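Local coordinates for protein coronin (Toxoplasma gondii, PDB 4OZU) that probably binds actin filaments as a longer protein, of which this chain is the WD40 beta-propeller domain, at residues A[136-139]-A[145-148]; A[155-160]-A[165-170]; A[169-174]-A[195-200]. One frame throughout, in Å; residues are numbered along the deposited sequence.

Contact 1: A[136-139]-A[145-148]; sequences AEWN and ILAS
Glu137 and Ala147 face each other as an antiparallel hydrogen-bonded pair and set the frame of this contact. Glu137 N donates to Ala147 O at 2.9 Å, and Ala147 N returns the bond to Glu137 O at 2.8 Å. Two residues on, where the first strand gives way to loop, Asn139 N reaches Ile145 O at 2.9 Å. Between these rungs lies the non-hydrogen-bonded pair Trp138 and Leu146, whose side chains share the face that also carries Ala136. There one methyl does the touching: Leu146 CD1 sits 4.0 Å from the centroid of the Trp138 six-membered ring and only 9° off its normal, a CH-pi contact over the face. Leu146 CG stands anti to the backbone N (chi1 173°), and a chi2 well away from the staggered values then sets CD1, which also comes within 4.3 Å of Ala136 CB. At the far end Asn139 and Ile145 run alongside one another, CB to CB 3.8 Å.

A second shell fixes the polar ends. Trp138 NE1 donates to Asn86 O, which pins the indole, while Ile94 and Ala96 of strand 94-99 also touch it. Glu137 bends at chi2 (-83°) away from Ala147, and its OE2 forms a salt bridge with Lys179; Glu137 O takes a further bond from Trp180 NE1, so two donors grip that carbonyl. The Asn139 amide is held at both ends, OD1 by the backbone N of Ala141 and Val142, ND2 by Gly184 O. Partners on strands 94-99 and 175-180 thus flank the two faces of a hairpin formed by the first two strands of a four-stranded antiparallel blade, as expected in a WD40 beta-propeller.

Contact 2: A[155-160]-A[165-170]; sequences VAFWNV and NFASVK
Packing is tight where Phe166 lies against Phe157: CB of Phe157 stands over the face of the Phe166 ring, 3.5 Å from its CZ. Phe166 CG is placed between the backbone N and the carbonyl carbon (chi1 64°), which folds the ring back along the partner strand until its edge meets the backbone at Trp158 and Asn159. Phe380 adds an edge-to-face contact to the same ring. The pairing steps over Phe166, consistent with a beta bulge, and its N to Phe157 O is a weak bond (3.0 Å). Further along, Phe157 N donates to Ala167 O at 2.8 Å, and Val155 and Val169 exchange two bonds, Val155 N to Val169 O being 2.7 Å. These rungs join the antiparallel third and outermost fourth strands of a WD40 propeller blade. Phe157, Val155, Ala167 and Val169 share one buried face, where Leu187 of the next blade touches both Val155 and Phe157.

On the other face a second tight spot has Asn165 CB 3.6 Å from the centroid of the Trp158 six-membered ring, 6° off its normal, in a CH-pi contact. Beside it the partly exposed Ala156 and Ser168 pack more loosely; Ser168 OG stays 3.9 Å from Ala156 CA.

Contact 3: A[169-174]-A[195-200]; sequences VKFQES and ALNIVD
Val169 CG2 touches Val199 CG1 at 3.9 Å, where the outer strand of one propeller blade packs on the next. The two valine side chains overlap while pointing contrary ways. Their CA atoms are 7.9 Å apart, too far for backbone pairing, and side chains alone make this contact between blades of the WD40 fold. Val206 of strand 205-211 also touches Val169.

Lys170 points away from strand 195-200, its NZ bent back to Phe171 O (3.0 Å) and bonded to Asp152 O as well.

Phe171 then carries most of the interface. With CG anti to the carbonyl carbon (chi1 -59°), the ring is directed at strand 195-200, so that CE1 and CZ at its leading end meet Asn197. From the other strand Asn197 reaches back and lays its amide over one ring face: the planes are 23° apart, stacked, and ND2 stands 3.6 Å above the ring plane, offset toward the rim. Asn197 CG is 3.3 Å from Phe171 CE1, a close fit between an aromatic face and a flat polar group. What fixes the amide is its own bonding in the second blade, OD1 with Ser209 OG and, weakly, ND2 with Thr191 OG1. Cys189 and Thr191 of strand 187-191 also touch the phenyl group. At the ring edge, in plane, Val199 CG2 approaches Phe171 CZ to 3.9 Å.

In the fold
Contacts 1 and 2 belong to one four-stranded blade, with centres 9 Å apart, and strands 145-150 and 154-159 join them: Leu146 O to Trp158 N and Ser148 O to Ala156 N are each 2.8 Å, probable hydrogen bonds. Ala147 CB also packs on Phe157 CE1 at 3.7 Å. Contact 3 leaves from the outer strand of contact 2, sharing Val169 and Lys170, and crosses to the following blade. There Phe157 CE2 meets Val199 CG1 at 3.8 Å, so one ring serves both blade and interface. Contacts 1 and 3 do not touch, their nearest atoms being about 7 Å apart. The centres of contacts 1 and 2 lie about 11 and 19 Å from the chain centre.

Contact 1: A[136-139]-A[145-148]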
# COMPACT_ATOMS: atom_id res chain seq x y z
N ALA A 136 3.71 -5.58 6.81
CA ALA A 136 2.56 -5.90 7.64
C ALA A 136 1.34 -5.39 6.89
O ALA A 136 1.10 -4.19 6.84
CB ALA A 136 2.67 -5.27 9.01
N GLU A 137 0.59 -6.32 6.31
CA GLU A 137 -0.53 -5.98 5.44
C GLU A 137 -1.85 -6.58 5.92
O GLU A 137 -1.96 -7.80 6.14
CB GLU A 137 -0.25 -6.45 4.01
CG GLU A 137 0.86 -5.68 3.30
CD GLU A 137 0.40 -4.37 2.68
OE1 GLU A 137 -0.82 -4.16 2.55
OE2 GLU A 137 1.28 -3.56 2.31
N TRP A 138 -2.84 -5.72 6.05
CA TRP A 138 -4.17 -6.13 6.49
C TRP A 138 -4.98 -6.71 5.34
O TRP A 138 -4.98 -6.18 4.24
CB TRP A 138 -4.94 -4.94 7.05
CG TRP A 138 -4.36 -4.29 8.25
CD1 TRP A 138 -3.57 -3.18 8.29
CD2 TRP A 138 -4.56 -4.68 9.61
NE1 TRP A 138 -3.26 -2.85 9.59
CE2 TRP A 138 -3.86 -3.76 10.42
CE3 TRP A 138 -5.27 -5.72 10.23
CZ2 TRP A 138 -3.84 -3.85 11.80
CZ3 TRP A 138 -5.24 -5.81 11.61
CH2 TRP A 138 -4.53 -4.88 12.38
N ASN A 139 -5.70 -7.79 5.64
CA ASN A 139 -6.67 -8.33 4.71
C ASN A 139 -7.73 -7.27 4.41
O ASN A 139 -8.28 -6.67 5.33
CB ASN A 139 -7.31 -9.59 5.29
CG ASN A 139 -8.13 -10.34 4.28
OD1 ASN A 139 -9.12 -9.82 3.75
ND2 ASN A 139 -7.73 -11.57 3.99
N ILE A 145 -7.35 -10.08 10.28
CA ILE A 145 -6.39 -10.92 9.56
C ILE A 145 -5.27 -10.06 8.96
O ILE A 145 -5.53 -9.10 8.25
CB ILE A 145 -7.07 -11.74 8.44
CG1 ILE A 145 -8.17 -12.63 9.02
CG2 ILE A 145 -6.05 -12.57 7.67
CD1 ILE A 145 -7.70 -13.62 10.08
N LEU A 146 -4.04 -10.43 9.26
CA LEU A 146 -2.87 -9.70 8.80
C LEU A 146 -1.79 -10.65 8.31
O LEU A 146 -1.63 -11.75 8.85
CB LEU A 146 -2.34 -8.82 9.95
CG LEU A 146 -1.02 -8.07 9.75
CD1 LEU A 146 -1.11 -6.69 10.39
CD2 LEU A 146 0.13 -8.85 10.35
N ALA A 147 -1.06 -10.24 7.27
CA ALA A 147 0.11 -11.00 6.80
C ALA A 147 1.39 -10.22 7.04
O ALA A 147 1.45 -9.02 6.79
CB ALA A 147 -0.03 -11.34 5.33
N SER A 148 2.43 -10.91 7.52
CA SER A 148 3.72 -10.26 7.72
C SER A 148 4.81 -11.04 7.01
O SER A 148 4.89 -12.26 7.11
CB SER A 148 4.04 -10.12 9.20
OG SER A 148 4.61 -11.31 9.72

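Contact 2: A[155-160]-A[165-170]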
# COMPACT_ATOMS: atom_id res chain seq x y z
N VAL A 155 6.42 -15.91 5.27
CA VAL A 155 5.19 -15.13 5.33
C VAL A 155 4.35 -15.71 6.45
O VAL A 155 4.00 -16.89 6.41
CB VAL A 155 4.42 -15.16 4.01
CG1 VAL A 155 3.15 -14.35 4.13
CG2 VAL A 155 5.27 -14.63 2.88
N ALA A 156 4.05 -14.88 7.45
CA ALA A 156 3.29 -15.31 8.61
C ALA A 156 1.91 -14.69 8.59
O ALA A 156 1.78 -13.48 8.43
CB ALA A 156 4.02 -14.93 9.90
N PHE A 157 0.89 -15.52 8.76
CA PHE A 157 -0.48 -15.04 8.79
C PHE A 157 -1.02 -15.03 10.21
O PHE A 157 -0.91 -16.02 10.94
CB PHE A 157 -1.36 -15.89 7.88
CG PHE A 157 -0.98 -15.81 6.44
CD1 PHE A 157 -1.45 -14.78 5.64
CD2 PHE A 157 -0.13 -16.74 5.89
CE1 PHE A 157 -1.08 -14.71 4.31
CE2 PHE A 157 0.24 -16.66 4.56
CZ PHE A 157 -0.24 -15.65 3.77
N TRP A 158 -1.60 -13.90 10.60
CA TRP A 158 -1.99 -13.65 11.98
C TRP A 158 -3.47 -13.37 12.11
O TRP A 158 -4.02 -12.59 11.34
CB TRP A 158 -1.22 -12.45 12.53
CG TRP A 158 0.21 -12.70 12.85
CD1 TRP A 158 1.29 -12.49 12.05
CD2 TRP A 158 0.72 -13.22 14.09
NE1 TRP A 158 2.45 -12.84 12.71
CE2 TRP A 158 2.12 -13.29 13.96
CE3 TRP A 158 0.12 -13.63 15.28
CZ2 TRP A 158 2.93 -13.76 14.99
CZ3 TRP A 158 0.93 -14.09 16.30
CH2 TRP A 158 2.32 -14.15 16.14
N ASN A 159 -4.10 -13.99 13.11
CA ASN A 159 -5.39 -13.55 13.61
C ASN A 159 -5.12 -12.65 14.81
O ASN A 159 -4.87 -13.14 15.91
CB ASN A 159 -6.26 -14.75 14.00
CG ASN A 159 -7.64 -14.36 14.50
OD1 ASN A 159 -7.92 -13.18 14.77
ND2 ASN A 159 -8.52 -15.34 14.64
N VAL A 160 -5.16 -11.34 14.61
CA VAL A 160 -4.71 -10.42 15.66
C VAL A 160 -5.62 -10.49 16.88
O VAL A 160 -5.16 -10.28 18.00
CB VAL A 160 -4.65 -8.95 15.16
CG1 VAL A 160 -3.72 -8.84 13.95
CG2 VAL A 160 -6.02 -8.43 14.81
N ASN A 165 -0.76 -16.95 15.21
CA ASN A 165 -0.09 -17.16 13.94
C ASN A 165 -0.60 -18.48 13.35
O ASN A 165 -0.03 -19.54 13.60
CB ASN A 165 1.43 -17.19 14.14
CG ASN A 165 2.20 -17.39 12.86
OD1 ASN A 165 1.67 -17.24 11.76
ND2 ASN A 165 3.49 -17.72 13.00
N PHE A 166 -1.69 -18.40 12.59
CA PHE A 166 -2.44 -19.60 12.24
C PHE A 166 -1.88 -20.33 11.03
O PHE A 166 -2.22 -21.48 10.78
CB PHE A 166 -3.92 -19.26 12.01
CG PHE A 166 -4.17 -18.35 10.84
CD1 PHE A 166 -4.36 -18.87 9.57
CD2 PHE A 166 -4.27 -16.98 11.02
CE1 PHE A 166 -4.63 -18.04 8.49
CE2 PHE A 166 -4.53 -16.14 9.95
CZ PHE A 166 -4.71 -16.67 8.68
N ALA A 167 -1.02 -19.67 10.27
CA ALA A 167 -0.38 -20.29 9.12
C ALA A 167 0.89 -19.54 8.77
O ALA A 167 0.98 -18.33 8.96
CB ALA A 167 -1.33 -20.31 7.94
N SER A 168 1.87 -20.27 8.27
CA SER A 168 3.12 -19.68 7.84
C SER A 168 3.60 -20.43 6.61
O SER A 168 3.37 -21.63 6.48
CB SER A 168 4.18 -19.74 8.94
OG SER A 168 3.82 -18.90 10.03
N VAL A 169 4.26 -19.71 5.72
CA VAL A 169 4.88 -20.30 4.55
C VAL A 169 6.27 -19.71 4.41
O VAL A 169 6.42 -18.48 4.44
CB VAL A 169 4.05 -20.05 3.27
CG1 VAL A 169 4.81 -20.49 2.03
CG2 VAL A 169 2.71 -20.77 3.35
N LYS A 170 7.28 -20.56 4.28
CA LYS A 170 8.65 -20.08 4.18
C LYS A 170 9.29 -20.39 2.83
O LYS A 170 9.40 -21.54 2.42
CB LYS A 170 9.52 -20.67 5.29
CG LYS A 170 10.92 -20.08 5.26
CD LYS A 170 11.81 -20.62 6.35
CE LYS A 170 13.12 -19.84 6.38
NZ LYS A 170 13.73 -19.69 5.03

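Contact 3: A[169-174]-A[195-200]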
# COMPACT_ATOMS: atom_id res chain seq x y z
N VAL A 169 4.26 -19.71 5.72
CA VAL A 169 4.88 -20.30 4.55
C VAL A 169 6.27 -19.71 4.41
O VAL A 169 6.42 -18.48 4.44
CB VAL A 169 4.05 -20.05 3.27
CG1 VAL A 169 4.81 -20.49 2.03
CG2 VAL A 169 2.71 -20.77 3.35
N LYS A 170 7.28 -20.56 4.28
CA LYS A 170 8.65 -20.08 4.18
C LYS A 170 9.29 -20.39 2.83
O LYS A 170 9.40 -21.54 2.42
CB LYS A 170 9.52 -20.67 5.29
CG LYS A 170 10.92 -20.08 5.26
CD LYS A 170 11.81 -20.62 6.35
CE LYS A 170 13.12 -19.84 6.38
NZ LYS A 170 13.73 -19.69 5.03
N PHE A 171 9.74 -19.32 2.18
CA PHE A 171 10.53 -19.41 0.96
C PHE A 171 12.00 -19.39 1.32
O PHE A 171 12.38 -19.03 2.43
CB PHE A 171 10.18 -18.25 0.02
CG PHE A 171 8.74 -18.22 -0.37
CD1 PHE A 171 8.28 -18.99 -1.42
CD2 PHE A 171 7.84 -17.46 0.35
CE1 PHE A 171 6.95 -18.98 -1.76
CE2 PHE A 171 6.51 -17.45 0.01
CZ PHE A 171 6.06 -18.21 -1.05
N GLN A 172 12.84 -19.80 0.37
CA GLN A 172 14.27 -19.91 0.61
C GLN A 172 14.98 -18.55 0.64
O GLN A 172 16.02 -18.41 1.28
CB GLN A 172 14.92 -20.80 -0.45
CG GLN A 172 14.35 -22.20 -0.49
CD GLN A 172 15.15 -23.13 -1.39
OE1 GLN A 172 16.38 -23.10 -1.38
NE2 GLN A 172 14.46 -23.95 -2.16
N GLU A 173 14.41 -17.56 -0.05
CA GLU A 173 15.05 -16.24 -0.15
C GLU A 173 14.19 -15.15 0.48
O GLU A 173 13.00 -15.35 0.71
CB GLU A 173 15.32 -15.91 -1.62
CG GLU A 173 16.30 -16.87 -2.28
CD GLU A 173 17.68 -16.83 -1.64
OE1 GLU A 173 18.22 -15.72 -1.46
OE2 GLU A 173 18.22 -17.92 -1.32
N SER A 174 14.81 -14.01 0.77
CA SER A 174 14.15 -12.92 1.48
C SER A 174 12.94 -12.39 0.73
O SER A 174 12.95 -12.32 -0.50
CB SER A 174 15.13 -11.76 1.73
OG SER A 174 16.29 -12.21 2.40
N ALA A 195 11.34 -14.51 -7.88
CA ALA A 195 10.10 -15.25 -8.02
C ALA A 195 8.92 -14.43 -7.53
O ALA A 195 9.02 -13.67 -6.56
CB ALA A 195 10.17 -16.56 -7.27
N LEU A 196 7.80 -14.58 -8.23
CA LEU A 196 6.51 -14.12 -7.75
C LEU A 196 5.75 -15.35 -7.26
O LEU A 196 5.56 -16.30 -8.02
CB LEU A 196 5.73 -13.41 -8.86
CG LEU A 196 4.28 -13.05 -8.54
CD1 LEU A 196 4.20 -11.94 -7.50
CD2 LEU A 196 3.56 -12.66 -9.80
N ASN A 197 5.33 -15.33 -6.00
CA ASN A 197 4.68 -16.47 -5.38
C ASN A 197 3.28 -16.13 -4.93
O ASN A 197 3.04 -15.04 -4.39
CB ASN A 197 5.49 -16.97 -4.17
CG ASN A 197 6.98 -17.08 -4.47
OD1 ASN A 197 7.42 -18.00 -5.17
ND2 ASN A 197 7.76 -16.15 -3.93
N ILE A 198 2.36 -17.05 -5.17
CA ILE A 198 0.98 -16.91 -4.74
C ILE A 198 0.72 -17.87 -3.58
O ILE A 198 1.02 -19.06 -3.67
CB ILE A 198 -0.02 -17.20 -5.87
CG1 ILE A 198 0.38 -16.47 -7.16
CG2 ILE A 198 -1.42 -16.82 -5.43
CD1 ILE A 198 0.46 -14.96 -7.03
N VAL A 199 0.12 -17.34 -2.51
CA VAL A 199 -0.06 -18.09 -1.27
C VAL A 199 -1.51 -18.12 -0.84
O VAL A 199 -2.16 -17.07 -0.81
CB VAL A 199 0.76 -17.49 -0.12
CG1 VAL A 199 0.59 -18.31 1.15
CG2 VAL A 199 2.24 -17.40 -0.51
N ASP A 200 -2.00 -19.32 -0.52
CA ASP A 200 -3.33 -19.51 0.06
C ASP A 200 -3.18 -19.76 1.56
O ASP A 200 -2.79 -20.85 1.97
CB ASP A 200 -4.05 -20.67 -0.62
CG ASP A 200 -5.49 -20.85 -0.15
OD1 ASP A 200 -5.80 -20.55 1.03
OD2 ASP A 200 -6.32 -21.31 -0.96